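Local coordinates for 1-deoxy-D-xylulose 5-phosphate reductoisomerase (Moraxella catarrhalis, PDB 4ZQG), which catalyses the NAD(P)H-dependent rearrangement and reduction of 1-deoxy-D-xylulose 5-phosphate to 2-C-methyl-D-erythritol 4-phosphate in the MEP pathway of isoprenoid synthesis, at residues 122-126 / 287-291; 276-282 / 296-301. All blocks are in the same frame, centred on the assembly; numbering follows the deposited sequence.

Helix 281-289 is common to both contacts: contact 2 holds its beginning and contact 1 its last turn. Their centres lie 18 Å apart, and the nearest atoms are separated by about 5 Å without touching. Along the chain the segments alternate, 122-126 coming first, then 276-282, 287-291 and 296-301. Contact 1 fastens the helix end to strand 123-126 of the seven-stranded parallel sheet of the Rossmann-type domain that binds the dinucleotide. Contact 2 folds the loop after the helix back onto its start, beside NAD and next to the second subunit. The helix thus ties the nucleotide-binding domain to the region around nicotinamide and fosmidomycin.

Contact 1 (122-126 / 287-291); sequences KRILL and ALAYP
Arg123 reaches from strand 123-126 to the C-terminal end of helix 281-289 and takes hold of the carbonyl oxygen of Tyr290 with both terminal nitrogens. The bonds from Arg123 NH1 and Arg123 NH2 to Tyr290 O are each 2.9 Å long, and both are bent, with an N-H...O angle of 143° at NH1. Tyr290 O lies close to the guanidinium plane, yet NH1 stands well above the plane of that carbonyl, whereas NH2 is only slightly tilted from it. The reach comes from a side chain extended from CG to NE, with CG set opposite the backbone N (chi1 176°). Arg123 NH2 makes a further, weak bond to Ala287 O at 2.7 Å, and Leu288 O lies 3.0 Å from the same nitrogen. A positive group among the carbonyls of a helix end should be favoured by the helix dipole.

Strand 123-126 is an inner strand of the Rossmann-type parallel sheet, between strands 100-103 and 149-152, and through Arg123 and Leu125 the end of helix 281-289 is joined to this sheet. Two residues along the strand, Leu125 adds the apolar half of the contact. Leu125 CG packs on Ala287 CB at 4.0 Å, while Leu125 CD2 meets Leu288 CD2 at 3.6 Å, the two leucine side chains crossing nearly at right angles. Tyr290 offers its CB to Arg123 NH2 at 3.7 Å; its ring leads away, edge-to-face with Tyr161, and its hydroxyl is hydrogen-bonded to Gln169 OE1.

Contact 2 (276-282 / 296-301); sequences GTPDMKT and SGVMPL. With NAD (nicotinamide-adenine-dinucleotide), chain C.
Beside the nicotinamide pocket, the N-terminal start of helix 281-289 packs against the loop that follows the same helix, and Asp279 caps the turn leading into it. Asp279 OD2 accepts a hydrogen bond from the backbone N of Lys281 at 2.9 Å through its anti lone pair. The syn sides of both carboxylate oxygens face the lysine's own ammonium group, with Lys281 NZ 3.1 Å from Asp279 OD2 in a salt bridge. Bends at chi3 and chi4 (-65° and -68°) curl the lysine chain back to its near neighbour, and its methylenes lie over the loop backbone, Lys281 CD coming 3.4 Å from Ser296 O.

In one of its two modelled conformers, and so with less certainty, Val298 lays CG1 over Lys281 CB, beside the Asp279 carboxylate and Thr282 OG1. Ser296 OG accepts from Val298 N, forming an ST turn that shapes the loop. Both Ser296 OG and Thr282 OG1 are also hydrogen-bonded to Asp268 O of the second subunit, which places this side of the contact at the dimer interface.

At the other end, Thr277 CG2 nestles against the Met299-Leu301 backbone and lies 3.7 Å from Leu301 CB, while Thr277 OG1 makes a weak bond to Met299 O. One water accepts from the backbone N of both Thr277 and Leu301 and bridges the two segments. Met280 turns away to the cofactor, Met280 SD lying 3.8 Å from NAD C4N, the nicotinamide carbon that carries the hydride, and it also touches fosmidomycin. With one carboxylate oxygen holding both a backbone N-H and an ammonium group, Asp279 probably stays ionised, and its capping bond to Lys281 N falls right after Met280 in the chain, consistent with a fixed turn at the pocket.

Contact 1 (122-126 / 287-291)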
ATOM      1  N   LYS A 122      22.830 -17.037  -2.765  1.00 61.56           N
ATOM      2  CA  LYS A 122      23.058 -15.634  -3.045  1.00 61.24           C
ATOM      3  C   LYS A 122      21.812 -14.829  -2.760  1.00 60.64           C
ATOM      4  O   LYS A 122      20.735 -15.373  -2.599  1.00 62.09           O
ATOM      5  CB  LYS A 122      23.473 -15.396  -4.509  1.00 60.56           C
ATOM      6  CG  LYS A 122      24.749 -16.061  -4.978  1.00 59.96           C
ATOM      7  CD  LYS A 122      25.953 -15.449  -4.327  1.00 60.38           C
ATOM      8  CE  LYS A 122      27.176 -16.249  -4.713  1.00 61.00           C
ATOM      9  NZ  LYS A 122      28.279 -16.011  -3.738  1.00 62.81           N
ATOM     10  N   ARG A 123      21.970 -13.516  -2.722  1.00 58.87           N
ATOM     11  CA  ARG A 123      20.845 -12.628  -2.818  1.00 57.70           C
ATOM     12  C   ARG A 123      20.506 -12.531  -4.270  1.00 55.07           C
ATOM     13  O   ARG A 123      21.358 -12.180  -5.053  1.00 56.36           O
ATOM     14  CB  ARG A 123      21.216 -11.275  -2.253  1.00 59.81           C
ATOM     15  CG  ARG A 123      20.148 -10.217  -2.374  1.00 61.62           C
ATOM     16  CD  ARG A 123      20.455  -9.157  -1.331  1.00 65.98           C
ATOM     17  NE  ARG A 123      19.893  -7.878  -1.718  1.00 70.32           N
ATOM     18  CZ  ARG A 123      19.322  -7.018  -0.882  1.00 78.15           C
ATOM     19  NH1 ARG A 123      19.227  -7.287   0.425  1.00 80.16           N
ATOM     20  NH2 ARG A 123      18.817  -5.881  -1.361  1.00 80.49           N
ATOM     21  N   ILE A 124      19.287 -12.883  -4.640  1.00 52.99           N
ATOM     22  CA  ILE A 124      18.894 -12.953  -6.034  1.00 52.10           C
ATOM     23  C   ILE A 124      17.761 -11.970  -6.298  1.00 52.51           C
ATOM     24  O   ILE A 124      16.735 -12.044  -5.651  1.00 53.25           O
ATOM     25  CB  ILE A 124      18.355 -14.358  -6.372  1.00 51.72           C
ATOM     26  CG1 ILE A 124      19.328 -15.450  -5.934  1.00 52.34           C
ATOM     27  CG2 ILE A 124      17.987 -14.470  -7.836  1.00 50.73           C
ATOM     28  CD1 ILE A 124      18.908 -16.828  -6.363  1.00 52.26           C
ATOM     29  N   LEU A 125      17.928 -11.116  -7.297  1.00 52.46           N
ATOM     30  CA  LEU A 125      16.927 -10.188  -7.718  1.00 52.26           C
ATOM     31  C   LEU A 125      16.317 -10.712  -9.003  1.00 52.67           C
ATOM     32  O   LEU A 125      16.938 -10.671 -10.063  1.00 51.04           O
ATOM     33  CB  LEU A 125      17.558  -8.817  -7.982  1.00 53.24           C
ATOM     34  CG  LEU A 125      17.829  -7.885  -6.806  1.00 54.76           C
ATOM     35  CD1 LEU A 125      18.420  -8.605  -5.619  1.00 55.94           C
ATOM     36  CD2 LEU A 125      18.757  -6.769  -7.204  1.00 56.65           C
ATOM     37  N   LEU A 126      15.067 -11.156  -8.929  1.00 54.15           N
ATOM     38  CA  LEU A 126      14.508 -11.967  -9.981  1.00 53.93           C
ATOM     39  C   LEU A 126      13.660 -11.185 -10.927  1.00 53.27           C
ATOM     40  O   LEU A 126      12.649 -10.662 -10.577  1.00 53.69           O
ATOM     41  CB  LEU A 126      13.704 -13.095  -9.365  1.00 54.59           C
ATOM     42  CG  LEU A 126      13.365 -14.204 -10.339  1.00 55.79           C
ATOM     43  CD1 LEU A 126      14.607 -14.927 -10.768  1.00 57.04           C
ATOM     44  CD2 LEU A 126      12.425 -15.161  -9.663  1.00 57.08           C
ATOM     45  N   ALA A 287      14.492  -3.387  -4.743  1.00 50.14           N
ATOM     46  CA  ALA A 287      15.090  -4.670  -4.522  1.00 50.57           C
ATOM     47  C   ALA A 287      16.604  -4.578  -4.261  1.00 51.43           C
ATOM     48  O   ALA A 287      17.115  -5.322  -3.429  1.00 51.24           O
ATOM     49  CB  ALA A 287      14.796  -5.556  -5.696  1.00 51.47           C
ATOM     50  N   LEU A 288      17.310  -3.662  -4.946  1.00 52.17           N
ATOM     51  CA  LEU A 288      18.730  -3.462  -4.720  1.00 53.28           C
ATOM     52  C   LEU A 288      19.049  -2.984  -3.329  1.00 55.41           C
ATOM     53  O   LEU A 288      19.987  -3.462  -2.697  1.00 59.37           O
ATOM     54  CB  LEU A 288      19.308  -2.446  -5.676  1.00 54.26           C
ATOM     55  CG  LEU A 288      19.726  -2.992  -7.042  1.00 55.12           C
ATOM     56  CD1 LEU A 288      20.082  -1.834  -7.943  1.00 54.39           C
ATOM     57  CD2 LEU A 288      20.905  -3.932  -6.915  1.00 56.79           C
ATOM     58  N   ALA A 289      18.312  -2.005  -2.839  1.00 55.93           N
ATOM     59  CA  ALA A 289      18.701  -1.412  -1.584  1.00 55.41           C
ATOM     60  C   ALA A 289      18.087  -2.106  -0.387  1.00 56.23           C
ATOM     61  O   ALA A 289      18.505  -1.847   0.720  1.00 56.90           O
ATOM     62  CB  ALA A 289      18.365   0.038  -1.583  1.00 55.67           C
ATOM     63  N   TYR A 290      17.122  -3.001  -0.604  1.00 56.17           N
ATOM     64  CA  TYR A 290      16.367  -3.606   0.494  1.00 57.06           C
ATOM     65  C   TYR A 290      17.306  -4.111   1.588  1.00 58.69           C
ATOM     66  O   TYR A 290      18.352  -4.684   1.273  1.00 56.35           O
ATOM     67  CB  TYR A 290      15.517  -4.749  -0.046  1.00 57.29           C
ATOM     68  CG  TYR A 290      14.641  -5.381   0.982  1.00 58.29           C
ATOM     69  CD1 TYR A 290      13.297  -5.060   1.061  1.00 58.08           C
ATOM     70  CD2 TYR A 290      15.151  -6.327   1.885  1.00 58.28           C
ATOM     71  CE1 TYR A 290      12.493  -5.648   2.034  1.00 59.12           C
ATOM     72  CE2 TYR A 290      14.345  -6.916   2.833  1.00 58.25           C
ATOM     73  CZ  TYR A 290      13.019  -6.569   2.901  1.00 59.10           C
ATOM     74  OH  TYR A 290      12.209  -7.133   3.861  1.00 63.85           O
ATOM     75  N   PRO A 291      16.984  -3.907   2.876  1.00 59.68           N
ATOM     76  CA  PRO A 291      15.768  -3.289   3.381  1.00 60.18           C
ATOM     77  C   PRO A 291      15.788  -1.745   3.423  1.00 60.59           C
ATOM     78  O   PRO A 291      14.838  -1.115   3.898  1.00 60.56           O
ATOM     79  CB  PRO A 291      15.729  -3.825   4.798  1.00 59.69           C
ATOM     80  CG  PRO A 291      17.170  -3.801   5.190  1.00 60.75           C
ATOM     81  CD  PRO A 291      17.937  -4.168   3.967  1.00 59.93           C
TER

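Contact 2 (276-282 / 296-301)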
ATOM      1  N   GLY A 276       2.801   3.848  -8.735  1.00 50.37           N
ATOM      2  CA  GLY A 276       4.013   4.486  -9.230  1.00 52.15           C
ATOM      3  C   GLY A 276       3.958   4.656 -10.733  1.00 53.22           C
ATOM      4  O   GLY A 276       3.074   4.107 -11.394  1.00 52.19           O
ATOM      5  N   THR A 277       4.894   5.422 -11.294  1.00 55.31           N
ATOM      6  CA  THR A 277       4.870   5.525 -12.722  1.00 55.76           C
ATOM      7  C   THR A 277       5.415   4.194 -13.114  1.00 53.37           C
ATOM      8  O   THR A 277       6.190   3.617 -12.368  1.00 52.09           O
ATOM      9  CB  THR A 277       5.678   6.678 -13.304  1.00 57.60           C
ATOM     10  OG1 THR A 277       7.042   6.310 -13.362  1.00 62.24           O
ATOM     11  CG2 THR A 277       5.530   7.900 -12.467  1.00 57.77           C
ATOM     12  N   PRO A 278       4.951   3.665 -14.239  1.00 51.87           N
ATOM     13  CA  PRO A 278       5.399   2.377 -14.726  1.00 52.11           C
ATOM     14  C   PRO A 278       6.837   2.465 -15.353  1.00 52.76           C
ATOM     15  O   PRO A 278       6.991   2.775 -16.503  1.00 52.66           O
ATOM     16  CB  PRO A 278       4.359   2.053 -15.772  1.00 52.22           C
ATOM     17  CG  PRO A 278       3.963   3.389 -16.304  1.00 52.39           C
ATOM     18  CD  PRO A 278       3.952   4.274 -15.118  1.00 52.13           C
ATOM     19  N   ASP A 279       7.835   2.182 -14.531  1.00 52.07           N
ATOM     20  CA  ASP A 279       9.190   2.339 -14.812  1.00 51.37           C
ATOM     21  C   ASP A 279       9.901   1.343 -13.949  1.00 51.13           C
ATOM     22  O   ASP A 279       9.924   1.510 -12.735  1.00 53.05           O
ATOM     23  CB  ASP A 279       9.648   3.706 -14.380  1.00 51.42           C
ATOM     24  CG  ASP A 279      11.104   3.997 -14.832  1.00 52.46           C
ATOM     25  OD1 ASP A 279      11.272   4.965 -15.562  1.00 51.59           O
ATOM     26  OD2 ASP A 279      12.066   3.255 -14.491  1.00 51.91           O
ATOM     27  N   MET A 280      10.565   0.363 -14.543  1.00 50.67           N
ATOM     28  CA  MET A 280      11.166  -0.699 -13.750  1.00 49.82           C
ATOM     29  C   MET A 280      12.295  -0.268 -12.835  1.00 48.75           C
ATOM     30  O   MET A 280      12.757  -1.070 -12.049  1.00 47.56           O
ATOM     31  CB  MET A 280      11.689  -1.810 -14.663  1.00 51.20           C
ATOM     32  CG  MET A 280      10.606  -2.592 -15.392  1.00 51.98           C
ATOM     33  SD  MET A 280       9.407  -3.395 -14.316  1.00 52.54           S
ATOM     34  CE  MET A 280      10.404  -4.525 -13.368  1.00 53.76           C
ATOM     35  N   LYS A 281      12.781   0.969 -12.932  1.00 48.87           N
ATOM     36  CA  LYS A 281      13.788   1.412 -11.967  1.00 49.04           C
ATOM     37  C   LYS A 281      13.270   1.448 -10.538  1.00 47.07           C
ATOM     38  O   LYS A 281      14.038   1.246  -9.608  1.00 45.65           O
ATOM     39  CB  LYS A 281      14.369   2.766 -12.335  1.00 51.08           C
ATOM     40  CG  LYS A 281      15.230   2.730 -13.570  1.00 52.27           C
ATOM     41  CD  LYS A 281      16.010   4.026 -13.815  1.00 53.24           C
ATOM     42  CE  LYS A 281      15.101   5.196 -14.111  1.00 53.80           C
ATOM     43  NZ  LYS A 281      14.413   5.047 -15.420  1.00 54.49           N
ATOM     44  N   THR A 282      11.962   1.654 -10.365  1.00 46.20           N
ATOM     45  CA  THR A 282      11.387   1.672  -9.022  1.00 45.37           C
ATOM     46  C   THR A 282      11.560   0.320  -8.338  1.00 44.76           C
ATOM     47  O   THR A 282      12.195   0.240  -7.298  1.00 44.86           O
ATOM     48  CB  THR A 282       9.943   2.179  -9.026  1.00 45.52           C
ATOM     49  OG1 THR A 282       9.924   3.605  -9.163  1.00 45.18           O
ATOM     50  CG2 THR A 282       9.275   1.839  -7.771  1.00 45.77           C
ATOM     51  N   SER A 296      15.814   6.364  -7.240  1.00 51.50           N
ATOM     52  CA  SER A 296      15.842   5.490  -8.394  1.00 50.45           C
ATOM     53  C   SER A 296      16.035   6.230  -9.740  1.00 50.56           C
ATOM     54  O   SER A 296      16.318   5.600 -10.774  1.00 50.63           O
ATOM     55  CB  SER A 296      14.520   4.800  -8.481  1.00 49.26           C
ATOM     56  OG  SER A 296      13.550   5.803  -8.621  1.00 49.35           O
ATOM     57  N   GLY A 297      15.844   7.539  -9.751  1.00 49.87           N
ATOM     58  CA  GLY A 297      15.897   8.286 -11.000  1.00 49.98           C
ATOM     59  C   GLY A 297      14.630   8.238 -11.825  1.00 50.65           C
ATOM     60  O   GLY A 297      14.608   8.639 -12.952  1.00 49.96           O
ATOM     61  N   VAL A 298      13.539   7.736 -11.279  1.00 52.12           N
ATOM     62  CA  VAL A 298      12.295   7.765 -12.021  0.50 52.25           C
ATOM     63  C   VAL A 298      11.718   9.157 -11.863  1.00 53.72           C
ATOM     64  O   VAL A 298      12.060   9.907 -10.915  1.00 53.89           O
ATOM     65  CB  VAL A 298      11.277   6.710 -11.539  0.50 52.27           C
ATOM     66  CG1 VAL A 298      11.935   5.351 -11.458  0.50 52.70           C
ATOM     67  CG2 VAL A 298      10.643   7.097 -10.214  0.50 51.48           C
ATOM     68  N   MET A 299      10.877   9.523 -12.806  1.00 55.98           N
ATOM     69  CA  MET A 299      10.076  10.710 -12.647  1.00 59.62           C
ATOM     70  C   MET A 299       8.859  10.284 -11.836  1.00 59.44           C
ATOM     71  O   MET A 299       8.089   9.427 -12.293  1.00 57.82           O
ATOM     72  CB  MET A 299       9.652  11.221 -14.026  1.00 65.08           C
ATOM     73  CG  MET A 299      10.800  11.802 -14.860  1.00 71.17           C
ATOM     74  SD  MET A 299      10.329  12.116 -16.583  1.00 81.13           S
ATOM     75  CE  MET A 299       8.809  13.022 -16.236  1.00 87.92           C
ATOM     76  N   PRO A 300       8.661  10.856 -10.632  1.00 61.24           N
ATOM     77  CA  PRO A 300       7.587  10.277  -9.782  1.00 60.15           C
ATOM     78  C   PRO A 300       6.215  10.528 -10.340  1.00 58.59           C
ATOM     79  O   PRO A 300       6.009  11.458 -11.096  1.00 59.60           O
ATOM     80  CB  PRO A 300       7.755  10.991  -8.437  1.00 61.20           C
ATOM     81  CG  PRO A 300       9.084  11.672  -8.504  1.00 62.34           C
ATOM     82  CD  PRO A 300       9.334  11.969  -9.950  1.00 61.90           C
ATOM     83  N   LEU A 301       5.298   9.650 -10.009  1.00 58.11           N
ATOM     84  CA  LEU A 301       3.922   9.821 -10.370  1.00 59.70           C
ATOM     85  C   LEU A 301       3.417  11.158  -9.827  1.00 60.81           C
ATOM     86  O   LEU A 301       3.646  11.486  -8.669  1.00 60.30           O
ATOM     87  CB  LEU A 301       3.138   8.651  -9.764  1.00 60.54           C
ATOM     88  CG  LEU A 301       1.682   8.511 -10.161  1.00 62.51           C
ATOM     89  CD1 LEU A 301       1.457   8.429 -11.664  1.00 63.57           C
ATOM     90  CD2 LEU A 301       1.155   7.270  -9.503  1.00 63.34           C
TER
HETATM   91  PA  NAD C 501      15.510  -8.669 -23.163  1.00 62.32           P
HETATM   92  O1A NAD C 501      15.039  -9.521 -24.292  1.00 61.38           O
HETATM   93  O2A NAD C 501      15.499  -7.159 -23.263  1.00 63.15           O
HETATM   94  O5B NAD C 501      16.956  -9.142 -22.614  1.00 62.55           O
HETATM   95  C5B NAD C 501      17.274 -10.479 -22.266  1.00 63.69           C
HETATM   96  C4B NAD C 501      18.720 -10.589 -21.755  1.00 65.55           C
HETATM   97  O4B NAD C 501      19.018 -11.991 -21.622  1.00 65.62           O
HETATM   98  C3B NAD C 501      19.762  -9.984 -22.707  1.00 66.06           C
HETATM   99  O3B NAD C 501      20.840  -9.364 -22.000  1.00 65.19           O
HETATM  100  C2B NAD C 501      20.268 -11.193 -23.478  1.00 66.67           C
HETATM  101  O2B NAD C 501      21.657 -11.122 -23.794  1.00 67.18           O
HETATM  102  C1B NAD C 501      20.026 -12.381 -22.553  1.00 67.13           C
HETATM  103  N9A NAD C 501      19.640 -13.602 -23.321  1.00 68.81           N
HETATM  104  C8A NAD C 501      18.684 -13.671 -24.264  1.00 69.50           C
HETATM  105  N7A NAD C 501      18.590 -14.920 -24.778  1.00 69.07           N
HETATM  106  C5A NAD C 501      19.499 -15.679 -24.168  1.00 68.03           C
HETATM  107  C6A NAD C 501      19.897 -17.099 -24.291  1.00 68.92           C
HETATM  108  N6A NAD C 501      19.258 -17.927 -25.179  1.00 70.26           N
HETATM  109  N1A NAD C 501      20.902 -17.492 -23.482  1.00 66.69           N
HETATM  110  C2A NAD C 501      21.538 -16.642 -22.623  1.00 67.37           C
HETATM  111  N3A NAD C 501      21.235 -15.333 -22.466  1.00 66.48           N
HETATM  112  C4A NAD C 501      20.219 -14.812 -23.211  1.00 68.19           C
HETATM  113  O3  NAD C 501      14.622  -9.129 -21.892  1.00 64.62           O
HETATM  114  PN  NAD C 501      13.871  -8.232 -20.783  1.00 60.55           P
HETATM  115  O1N NAD C 501      12.657  -7.665 -21.487  1.00 60.38           O
HETATM  116  O2N NAD C 501      14.915  -7.418 -20.056  1.00 58.61           O
HETATM  117  O5D NAD C 501      13.405  -9.448 -19.842  1.00 64.61           O
HETATM  118  C5D NAD C 501      14.286 -10.044 -18.887  1.00 65.61           C
HETATM  119  C4D NAD C 501      13.489 -10.891 -17.893  1.00 67.38           C
HETATM  120  O4D NAD C 501      12.846 -10.085 -16.901  1.00 69.58           O
HETATM  121  C3D NAD C 501      12.392 -11.663 -18.605  1.00 67.52           C
HETATM  122  O3D NAD C 501      12.271 -12.920 -17.950  1.00 65.20           O
HETATM  123  C2D NAD C 501      11.160 -10.801 -18.442  1.00 68.55           C
HETATM  124  O2D NAD C 501       9.959 -11.579 -18.557  1.00 68.81           O
HETATM  125  C1D NAD C 501      11.415 -10.173 -17.067  1.00 69.61           C
HETATM  126  N1N NAD C 501      10.785  -8.851 -16.928  1.00 70.35           N
HETATM  127  C2N NAD C 501      11.135  -7.819 -17.735  1.00 69.89           C
HETATM  128  C3N NAD C 501      10.504  -6.563 -17.619  1.00 69.06           C
HETATM  129  C7N NAD C 501      10.881  -5.382 -18.478  1.00 67.87           C
HETATM  130  O7N NAD C 501      10.527  -4.262 -18.156  1.00 65.08           O
HETATM  131  N7N NAD C 501      11.615  -5.558 -19.576  1.00 69.96           N
HETATM  132  C4N NAD C 501       9.520  -6.401 -16.657  1.00 64.65           C
HETATM  133  C5N NAD C 501       9.207  -7.465 -15.849  1.00 64.77           C
HETATM  134  C6N NAD C 501       9.838  -8.689 -15.990  1.00 66.65           C
HETATM  135  O   HOH W   1       6.299   6.803  -9.023  1.00 45.15           O